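Long-range contacts in tail spike protein (Acinetobacter phage vB_AbaP_AS12, PDB 6EU4), which probably recognises and depolymerises the capsular polysaccharide of Acinetobacter baumannii, as tailspikes of such phages do, at the start of infection: residues K382-N393 with F415-P426; Y444-D452 with Y460-G468. All blocks are in the same frame, centred on the assembly; numbering follows the deposited sequence. Where two conformers were deposited one is given.

Contact 1 (K382-N393 with F415-P426); sequences KLTGGSFGFAYN and FEVSPETTFAVP
Leu383 and Phe388 turn their side chains into the apolar interior, where Val417, Thr421 and Phe423 meet them. CD1 of Leu383 lies 4.1 Å from CG2 of Val417, two branched chains running side by side, and CZ of Phe415 closes on the same methyl. Further along, CD1 of Phe423 packs 3.9 Å from CB of Phe388 and also reaches Phe390, whose CD2 sits at the edge of the Phe423 ring. CG2 of Thr421 meets the edge of the Phe388 ring, while Thr421 OG1, anti to the carbonyl carbon (chi1 -58°), donates to Gly385 O at 2.8 Å from above the carbonyl plane. Ser418 OG donates to that same OG1 and accepts from Gly385 N, 2.8 Å away, so the two hydroxyls bond Gly385 at both its N and its O. Glycine suits the positive phi of Gly385 and Gly386; at Gly386 a CB would also hit the preceding carbonyl O and Phe388 CE1. Flanking this corner, Leu383 N bonds Glu416 O and Phe388 N bonds Thr422 O (both 2.8 Å), parallel ladders one residue out of step, as between successive coils of a right-handed parallel beta-helix. Exposed Ala424 and Pro426 form the looser side, where a water accepts from Val425 N and donates to Phe390 O. Asn393 differs, being buried: ND2 meets Pro426 O on an in-plane lone pair, 3.0 Å away and nearly straight (173°), while OD1 bonds Ser395 OG.

Contact 2 (Y444-D452 with Y460-G468); sequences YYTTNASVD and YQDGAKFSG
Gln461 lies beside Asp452, the two chains pointing the same way; its NE2 donates to Asp452 OD2 at 3.1 Å, coming from above the carboxylate plane. The amide adds a neutral donor to a carboxylate already paired with Arg459 through OD1. Asp462 follows on the other face of the strand. With CG roughly anti to the backbone N (chi1 -158°), its carboxylate is placed at Tyr445, and OD2 accepts a hydrogen bond from Tyr445 OH, 2.7 Å away, on its anti lone pair. Val451 lies beside Asp462, and its CG2 packs over one face of the Tyr445 ring, offset toward the rim. The backbones of Val451 and Asp462 exchange two hydrogen bonds, the hydrogen-bonded pair of an antiparallel beta hairpin that ends the parallel coils. Gly463, with positive phi, then leaves the strand where a CB would clash with Ser450 OG and Ala449 O, and opens a type I turn to Phe466. Within the turn Ala464 N reaches Ala449 O through a water, and Lys465 N donates nearly straight (170°) to Ser450 OG, 3.1 Å away. Last, the Phe466 ring receives CB of Ser450 at its edge, while its CZ comes 3.4 Å from Asp452 CB.

In the fold
Contact 1 closes before contact 2 opens, and their centres lie about 19 Å apart. They meet where strand 414-417 of contact 1 runs beside strand 450-455 of contact 2: Val417 N to Asp452 O and Phe415 O to Asp452 N are probable backbone hydrogen bonds. Contact 1 thus belongs to the regular parallel stacking of coils, whereas contact 2 folds the next strand back as an antiparallel hairpin. The same hairpin region passes into the trimer: Tyr460, Gln461 and Gly468 form parallel beta ladders with the second subunit, and Gly468 with the third as well. These ladders mark the change from coils within one chain to sheet shared between subunits.

Contact 1 (K382-N393 with F415-P426)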
loop_
_atom_site.group_PDB
_atom_site.type_symbol
_atom_site.label_atom_id
_atom_site.label_comp_id
_atom_site.label_asym_id
_atom_site.label_seq_id
_atom_site.Cartn_x
_atom_site.Cartn_y
_atom_site.Cartn_z
ATOM N N LYS A 382 -11.056 -7.240 1.967
ATOM C CA LYS A 382 -11.490 -5.896 1.598
ATOM C C LYS A 382 -11.054 -5.580 0.180
ATOM O O LYS A 382 -9.886 -5.779 -0.172
ATOM C CB LYS A 382 -10.915 -4.837 2.536
ATOM C CG LYS A 382 -11.323 -3.434 2.131
ATOM C CD LYS A 382 -10.868 -2.451 3.180
ATOM C CE LYS A 382 -11.367 -1.029 2.891
ATOM N NZ LYS A 382 -10.700 -0.019 3.783
ATOM N N LEU A 383 -11.988 -5.051 -0.613
ATOM C CA LEU A 383 -11.691 -4.530 -1.942
ATOM C C LEU A 383 -11.627 -3.016 -1.822
ATOM O O LEU A 383 -12.656 -2.353 -1.653
ATOM C CB LEU A 383 -12.742 -4.962 -2.959
ATOM C CG LEU A 383 -13.095 -6.463 -2.951
ATOM C CD1 LEU A 383 -14.044 -6.787 -4.067
ATOM C CD2 LEU A 383 -11.865 -7.330 -3.049
ATOM N N THR A 384 -10.410 -2.487 -1.853
ATOM C CA THR A 384 -10.151 -1.051 -1.797
ATOM C C THR A 384 -10.003 -0.580 -3.236
ATOM O O THR A 384 -8.945 -0.734 -3.838
ATOM C CB THR A 384 -8.895 -0.762 -0.983
ATOM O OG1 THR A 384 -9.062 -1.295 0.343
ATOM C CG2 THR A 384 -8.635 0.730 -0.891
ATOM N N GLY A 385 -11.064 -0.001 -3.774
ATOM C CA GLY A 385 -11.112 0.300 -5.189
ATOM C C GLY A 385 -10.929 -0.949 -6.027
ATOM O O GLY A 385 -11.390 -2.042 -5.680
ATOM N N GLY A 386 -10.253 -0.780 -7.152
ATOM C CA GLY A 386 -10.052 -1.858 -8.090
ATOM C C GLY A 386 -11.159 -1.960 -9.125
ATOM O O GLY A 386 -12.241 -1.369 -9.013
ATOM N N SER A 387 -10.833 -2.729 -10.153
ATOM C CA SER A 387 -11.745 -3.037 -11.244
ATOM C C SER A 387 -11.656 -4.532 -11.501
ATOM O O SER A 387 -10.561 -5.077 -11.685
ATOM C CB SER A 387 -11.406 -2.243 -12.512
ATOM O OG SER A 387 -10.150 -2.615 -13.021
ATOM N N PHE A 388 -12.804 -5.196 -11.483
ATOM C CA PHE A 388 -12.861 -6.663 -11.566
ATOM C C PHE A 388 -13.717 -7.091 -12.745
ATOM O O PHE A 388 -14.949 -6.945 -12.719
ATOM C CB PHE A 388 -13.391 -7.244 -10.268
ATOM C CG PHE A 388 -12.475 -7.009 -9.103
ATOM C CD1 PHE A 388 -12.589 -5.856 -8.339
ATOM C CD2 PHE A 388 -11.470 -7.920 -8.800
ATOM C CE1 PHE A 388 -11.744 -5.638 -7.267
ATOM C CE2 PHE A 388 -10.613 -7.701 -7.756
ATOM C CZ PHE A 388 -10.736 -6.554 -6.986
ATOM N N GLY A 389 -13.052 -7.658 -13.748
ATOM C CA GLY A 389 -13.666 -8.008 -15.010
ATOM C C GLY A 389 -14.388 -9.342 -14.974
ATOM O O GLY A 389 -14.171 -10.184 -15.852
ATOM N N PHE A 390 -15.265 -9.542 -13.980
ATOM C CA PHE A 390 -16.099 -10.736 -13.937
ATOM C C PHE A 390 -17.104 -10.640 -15.085
ATOM O O PHE A 390 -17.890 -9.689 -15.144
ATOM C CB PHE A 390 -16.822 -10.827 -12.595
ATOM C CG PHE A 390 -15.893 -10.828 -11.394
ATOM C CD1 PHE A 390 -14.753 -11.620 -11.372
ATOM C CD2 PHE A 390 -16.177 -10.045 -10.299
ATOM C CE1 PHE A 390 -13.904 -11.608 -10.275
ATOM C CE2 PHE A 390 -15.355 -10.021 -9.205
ATOM C CZ PHE A 390 -14.207 -10.785 -9.181
ATOM N N ALA A 391 -17.067 -11.602 -16.011
ATOM C CA ALA A 391 -17.759 -11.418 -17.285
ATOM C C ALA A 391 -19.270 -11.491 -17.150
ATOM O O ALA A 391 -19.979 -10.878 -17.961
ATOM C CB ALA A 391 -17.286 -12.462 -18.304
ATOM N N TYR A 392 -19.784 -12.260 -16.184
ATOM C CA TYR A 392 -21.173 -12.706 -16.232
ATOM C C TYR A 392 -21.989 -12.359 -14.989
ATOM O O TYR A 392 -21.569 -12.592 -13.849
ATOM C CB TYR A 392 -21.255 -14.224 -16.431
ATOM C CG TYR A 392 -20.454 -14.722 -17.615
ATOM C CD1 TYR A 392 -20.584 -14.145 -18.873
ATOM C CD2 TYR A 392 -19.526 -15.728 -17.455
ATOM C CE1 TYR A 392 -19.839 -14.588 -19.929
ATOM C CE2 TYR A 392 -18.773 -16.167 -18.497
ATOM C CZ TYR A 392 -18.920 -15.597 -19.728
ATOM O OH TYR A 392 -18.161 -16.070 -20.766
ATOM N N ASN A 393 -23.207 -11.893 -15.236
ATOM C CA ASN A 393 -24.282 -11.937 -14.256
ATOM C C ASN A 393 -25.448 -12.681 -14.896
ATOM O O ASN A 393 -25.315 -13.243 -15.995
ATOM C CB ASN A 393 -24.636 -10.532 -13.735
ATOM C CG ASN A 393 -25.290 -9.649 -14.775
ATOM O OD1 ASN A 393 -25.819 -10.125 -15.791
ATOM N ND2 ASN A 393 -25.297 -8.339 -14.502
ATOM N N PHE A 415 -16.469 -9.109 4.864
ATOM C CA PHE A 415 -16.197 -8.794 3.468
ATOM C C PHE A 415 -16.575 -7.339 3.242
ATOM O O PHE A 415 -17.694 -6.933 3.572
ATOM C CB PHE A 415 -17.011 -9.711 2.542
ATOM C CG PHE A 415 -16.806 -9.467 1.070
ATOM C CD1 PHE A 415 -15.555 -9.628 0.482
ATOM C CD2 PHE A 415 -17.879 -9.127 0.260
ATOM C CE1 PHE A 415 -15.380 -9.449 -0.889
ATOM C CE2 PHE A 415 -17.706 -8.938 -1.103
ATOM C CZ PHE A 415 -16.457 -9.090 -1.677
ATOM N N GLU A 416 -15.656 -6.561 2.676
ATOM C CA GLU A 416 -15.833 -5.123 2.507
ATOM C C GLU A 416 -15.585 -4.767 1.047
ATOM O O GLU A 416 -14.591 -5.200 0.463
ATOM C CB GLU A 416 -14.883 -4.337 3.432
ATOM C CG GLU A 416 -15.128 -4.615 4.926
ATOM C CD GLU A 416 -13.967 -4.199 5.859
ATOM O OE1 GLU A 416 -12.790 -4.227 5.455
ATOM O OE2 GLU A 416 -14.241 -3.861 7.019
ATOM N N VAL A 417 -16.500 -3.996 0.454
ATOM C CA VAL A 417 -16.381 -3.522 -0.926
ATOM C C VAL A 417 -16.536 -2.013 -0.930
ATOM O O VAL A 417 -17.605 -1.498 -0.584
ATOM C CB VAL A 417 -17.422 -4.157 -1.867
ATOM C CG1 VAL A 417 -17.229 -3.649 -3.316
ATOM C CG2 VAL A 417 -17.358 -5.673 -1.841
ATOM N N SER A 418 -15.487 -1.310 -1.343
ATOM C CA SER A 418 -15.503 0.147 -1.375
ATOM C C SER A 418 -16.472 0.669 -2.438
ATOM O O SER A 418 -16.797 -0.035 -3.395
ATOM C CB SER A 418 -14.095 0.678 -1.660
ATOM O OG SER A 418 -13.762 0.490 -3.032
ATOM N N PRO A 419 -16.919 1.933 -2.310
ATOM C CA PRO A 419 -17.821 2.501 -3.326
ATOM C C PRO A 419 -17.168 2.724 -4.678
ATOM O O PRO A 419 -17.892 2.835 -5.675
ATOM C CB PRO A 419 -18.267 3.844 -2.709
ATOM C CG PRO A 419 -17.219 4.191 -1.747
ATOM C CD PRO A 419 -16.709 2.859 -1.192
ATOM N N GLU A 420 -15.843 2.777 -4.750
ATOM C CA GLU A 420 -15.165 3.025 -6.014
ATOM C C GLU A 420 -14.678 1.739 -6.684
ATOM O O GLU A 420 -14.124 1.806 -7.787
ATOM C CB GLU A 420 -14.012 4.011 -5.817
ATOM C CG GLU A 420 -12.798 3.545 -5.068
ATOM C CD GLU A 420 -12.937 3.518 -3.519
ATOM O OE1 GLU A 420 -13.995 3.898 -2.941
ATOM O OE2 GLU A 420 -11.939 3.133 -2.864
ATOM N N THR A 421 -14.921 0.575 -6.074
ATOM C CA THR A 421 -14.655 -0.688 -6.749
ATOM C C THR A 421 -15.622 -0.812 -7.915
ATOM O O THR A 421 -16.813 -0.522 -7.781
ATOM C CB THR A 421 -14.836 -1.871 -5.787
ATOM O OG1 THR A 421 -13.970 -1.718 -4.646
ATOM C CG2 THR A 421 -14.530 -3.198 -6.499
ATOM N N THR A 422 -15.119 -1.217 -9.076
ATOM C CA THR A 422 -15.977 -1.407 -10.234
ATOM C C THR A 422 -15.882 -2.830 -10.757
ATOM O O THR A 422 -14.911 -3.559 -10.506
ATOM C CB THR A 422 -15.627 -0.429 -11.358
ATOM O OG1 THR A 422 -14.215 -0.514 -11.648
ATOM C CG2 THR A 422 -16.014 1.002 -10.938
ATOM N N PHE A 423 -16.942 -3.200 -11.483
ATOM C CA PHE A 423 -17.127 -4.530 -12.040
ATOM C C PHE A 423 -17.546 -4.407 -13.494
ATOM O O PHE A 423 -18.229 -3.454 -13.880
ATOM C CB PHE A 423 -18.189 -5.302 -11.260
ATOM C CG PHE A 423 -17.893 -5.390 -9.800
ATOM C CD1 PHE A 423 -17.048 -6.368 -9.319
ATOM C CD2 PHE A 423 -18.416 -4.462 -8.915
ATOM C CE1 PHE A 423 -16.707 -6.422 -7.989
ATOM C CE2 PHE A 423 -18.104 -4.530 -7.563
ATOM C CZ PHE A 423 -17.252 -5.518 -7.106
ATOM N N ALA A 424 -17.166 -5.408 -14.295
ATOM C CA ALA A 424 -17.442 -5.355 -15.726
ATOM C C ALA A 424 -18.938 -5.325 -16.008
ATOM O O ALA A 424 -19.377 -4.655 -16.952
ATOM C CB ALA A 424 -16.794 -6.544 -16.448
ATOM N N VAL A 425 -19.726 -6.053 -15.220
ATOM C CA VAL A 425 -21.181 -6.042 -15.339
ATOM C C VAL A 425 -21.776 -5.855 -13.951
ATOM O O VAL A 425 -21.129 -6.147 -12.935
ATOM C CB VAL A 425 -21.714 -7.331 -16.006
ATOM C CG1 VAL A 425 -21.104 -7.486 -17.378
ATOM C CG2 VAL A 425 -21.416 -8.583 -15.193
ATOM N N PRO A 426 -23.015 -5.391 -13.881
ATOM C CA PRO A 426 -23.593 -4.989 -12.592
ATOM C C PRO A 426 -23.774 -6.134 -11.609
ATOM O O PRO A 426 -24.188 -7.241 -11.969
ATOM C CB PRO A 426 -24.956 -4.413 -12.993
ATOM C CG PRO A 426 -24.849 -4.054 -14.421
ATOM C CD PRO A 426 -23.858 -4.975 -15.029
HETATM O O HOH W 1 -18.685 -7.956 -13.226
#

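Contact 2 (Y444-D452 with Y460-G468)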
loop_
_atom_site.group_PDB
_atom_site.type_symbol
_atom_site.label_atom_id
_atom_site.label_comp_id
_atom_site.label_asym_id
_atom_site.label_seq_id
_atom_site.Cartn_x
_atom_site.Cartn_y
_atom_site.Cartn_z
ATOM N N TYR A 444 -23.616 -12.856 -0.718
ATOM C CA TYR A 444 -24.419 -13.720 0.139
ATOM C C TYR A 444 -23.647 -13.992 1.419
ATOM O O TYR A 444 -22.481 -14.381 1.360
ATOM C CB TYR A 444 -24.728 -15.026 -0.583
ATOM C CG TYR A 444 -25.459 -14.736 -1.871
ATOM C CD1 TYR A 444 -26.786 -14.311 -1.840
ATOM C CD2 TYR A 444 -24.822 -14.811 -3.094
ATOM C CE1 TYR A 444 -27.477 -14.009 -3.015
ATOM C CE2 TYR A 444 -25.494 -14.512 -4.267
ATOM C CZ TYR A 444 -26.815 -14.099 -4.217
ATOM O OH TYR A 444 -27.470 -13.800 -5.397
ATOM N N TYR A 445 -24.313 -13.847 2.560
ATOM C CA TYR A 445 -23.606 -13.993 3.828
ATOM C C TYR A 445 -24.503 -14.669 4.848
ATOM O O TYR A 445 -25.728 -14.641 4.738
ATOM C CB TYR A 445 -23.102 -12.649 4.338
ATOM C CG TYR A 445 -24.164 -11.588 4.586
ATOM C CD1 TYR A 445 -24.661 -10.817 3.538
ATOM C CD2 TYR A 445 -24.632 -11.330 5.861
ATOM C CE1 TYR A 445 -25.611 -9.856 3.751
ATOM C CE2 TYR A 445 -25.593 -10.354 6.092
ATOM C CZ TYR A 445 -26.075 -9.615 5.025
ATOM O OH TYR A 445 -27.029 -8.662 5.256
ATOM N N THR A 446 -23.875 -15.322 5.822
ATOM C CA THR A 446 -24.635 -16.011 6.857
ATOM C C THR A 446 -24.927 -15.096 8.039
ATOM O O THR A 446 -24.405 -13.989 8.160
ATOM C CB THR A 446 -23.880 -17.251 7.337
ATOM O OG1 THR A 446 -22.672 -16.829 7.983
ATOM C CG2 THR A 446 -23.527 -18.177 6.167
ATOM N N THR A 447 -25.775 -15.594 8.953
ATOM C CA THR A 447 -26.108 -14.808 10.131
ATOM C C THR A 447 -24.916 -14.619 11.068
ATOM O O THR A 447 -24.978 -13.765 11.951
ATOM C CB THR A 447 -27.276 -15.448 10.907
ATOM O OG1 THR A 447 -26.988 -16.814 11.162
ATOM C CG2 THR A 447 -28.542 -15.376 10.108
ATOM N N ASN A 448 -23.880 -15.436 10.889
ATOM C CA ASN A 448 -22.609 -15.335 11.587
ATOM C C ASN A 448 -21.564 -14.860 10.592
ATOM O O ASN A 448 -20.625 -15.590 10.258
ATOM C CB ASN A 448 -22.220 -16.677 12.199
ATOM C CG ASN A 448 -20.926 -16.608 12.985
ATOM O OD1 ASN A 448 -20.569 -15.565 13.521
ATOM N ND2 ASN A 448 -20.218 -17.728 13.053
ATOM N N ALA A 449 -21.798 -13.683 10.029
ATOM C CA ALA A 449 -20.819 -13.033 9.173
ATOM C C ALA A 449 -21.163 -11.555 9.149
ATOM O O ALA A 449 -22.236 -11.136 9.591
ATOM C CB ALA A 449 -20.836 -13.613 7.755
ATOM N N SER A 450 -20.227 -10.767 8.632
ATOM C CA SER A 450 -20.389 -9.330 8.516
ATOM C C SER A 450 -20.038 -8.873 7.108
ATOM O O SER A 450 -19.138 -9.419 6.467
ATOM C CB SER A 450 -19.506 -8.588 9.521
ATOM O OG SER A 450 -19.916 -8.886 10.873
ATOM N N VAL A 451 -20.745 -7.836 6.658
ATOM C CA VAL A 451 -20.492 -7.227 5.357
ATOM C C VAL A 451 -20.567 -5.713 5.482
ATOM O O VAL A 451 -21.331 -5.164 6.282
ATOM C CB VAL A 451 -21.480 -7.707 4.272
ATOM C CG1 VAL A 451 -21.325 -9.211 4.016
ATOM C CG2 VAL A 451 -22.914 -7.388 4.662
ATOM N N ASP A 452 -19.760 -5.039 4.656
ATOM C CA ASP A 452 -19.810 -3.580 4.496
ATOM C C ASP A 452 -19.501 -3.375 3.024
ATOM O O ASP A 452 -18.337 -3.300 2.633
ATOM C CB ASP A 452 -18.836 -2.851 5.406
ATOM C CG ASP A 452 -18.907 -1.345 5.260
ATOM O OD1 ASP A 452 -19.599 -0.863 4.345
ATOM O OD2 ASP A 452 -18.245 -0.643 6.059
ATOM N N TYR A 460 -24.347 -1.370 2.149
ATOM C CA TYR A 460 -24.995 -2.320 3.043
ATOM C C TYR A 460 -24.011 -2.725 4.124
ATOM O O TYR A 460 -22.924 -3.228 3.823
ATOM C CB TYR A 460 -25.476 -3.544 2.265
ATOM C CG TYR A 460 -26.552 -3.200 1.273
ATOM C CD1 TYR A 460 -26.234 -2.794 -0.031
ATOM C CD2 TYR A 460 -27.892 -3.243 1.646
ATOM C CE1 TYR A 460 -27.226 -2.466 -0.931
ATOM C CE2 TYR A 460 -28.889 -2.917 0.749
ATOM C CZ TYR A 460 -28.548 -2.521 -0.531
ATOM O OH TYR A 460 -29.552 -2.197 -1.393
ATOM N N GLN A 461 -24.398 -2.513 5.378
ATOM C CA GLN A 461 -23.626 -2.941 6.532
ATOM C C GLN A 461 -24.483 -3.869 7.390
ATOM O O GLN A 461 -25.622 -3.526 7.745
ATOM C CB GLN A 461 -23.162 -1.735 7.362
ATOM C CG GLN A 461 -22.250 -0.771 6.622
ATOM C CD GLN A 461 -21.867 0.432 7.462
ATOM O OE1 GLN A 461 -22.724 1.105 8.022
ATOM N NE2 GLN A 461 -20.578 0.699 7.562
ATOM N N ASP A 462 -23.936 -5.032 7.734
ATOM C CA ASP A 462 -24.664 -5.982 8.567
ATOM C C ASP A 462 -23.667 -6.856 9.316
ATOM O O ASP A 462 -22.537 -7.056 8.876
ATOM C CB ASP A 462 -25.591 -6.831 7.696
ATOM C CG ASP A 462 -26.746 -7.461 8.467
ATOM O OD1 ASP A 462 -26.868 -7.250 9.689
ATOM O OD2 ASP A 462 -27.547 -8.172 7.821
ATOM N N GLY A 463 -24.097 -7.395 10.448
ATOM C CA GLY A 463 -23.296 -8.362 11.170
ATOM C C GLY A 463 -22.720 -7.771 12.449
ATOM O O GLY A 463 -22.821 -6.575 12.727
ATOM N N ALA A 464 -22.093 -8.655 13.229
ATOM C CA ALA A 464 -21.633 -8.262 14.562
ATOM C C ALA A 464 -20.542 -7.190 14.528
ATOM O O ALA A 464 -20.371 -6.468 15.520
ATOM C CB ALA A 464 -21.120 -9.478 15.324
ATOM N N LYS A 465 -19.790 -7.082 13.444
ATOM C CA LYS A 465 -18.766 -6.046 13.364
ATOM C C LYS A 465 -19.358 -4.674 13.078
ATOM O O LYS A 465 -18.641 -3.669 13.165
ATOM C CB LYS A 465 -17.745 -6.419 12.300
ATOM C CG LYS A 465 -16.945 -7.676 12.689
ATOM C CD LYS A 465 -15.750 -7.886 11.838
ATOM C CE LYS A 465 -15.022 -9.170 12.268
ATOM N NZ LYS A 465 -14.531 -9.097 13.680
ATOM N N PHE A 466 -20.654 -4.605 12.763
ATOM C CA PHE A 466 -21.325 -3.361 12.404
ATOM C C PHE A 466 -22.605 -3.268 13.222
ATOM O O PHE A 466 -23.728 -3.324 12.703
ATOM C CB PHE A 466 -21.596 -3.309 10.911
ATOM C CG PHE A 466 -20.362 -3.429 10.086
ATOM C CD1 PHE A 466 -19.518 -2.341 9.930
ATOM C CD2 PHE A 466 -20.014 -4.618 9.489
ATOM C CE1 PHE A 466 -18.384 -2.440 9.189
ATOM C CE2 PHE A 466 -18.865 -4.717 8.753
ATOM C CZ PHE A 466 -18.044 -3.629 8.611
ATOM N N SER A 467 -22.439 -3.131 14.532
ATOM C CA SER A 467 -23.566 -3.105 15.455
ATOM C C SER A 467 -24.159 -1.716 15.619
ATOM O O SER A 467 -25.368 -1.581 15.834
ATOM C CB SER A 467 -23.133 -3.617 16.830
ATOM O OG SER A 467 -24.173 -3.462 17.780
ATOM N N GLY A 468 -23.332 -0.683 15.539
ATOM C CA GLY A 468 -23.846 0.655 15.774
ATOM C C GLY A 468 -22.874 1.708 15.292
ATOM O O GLY A 468 -21.720 1.426 14.957
HETATM O O HOH W 2 -22.401 -11.451 12.606
#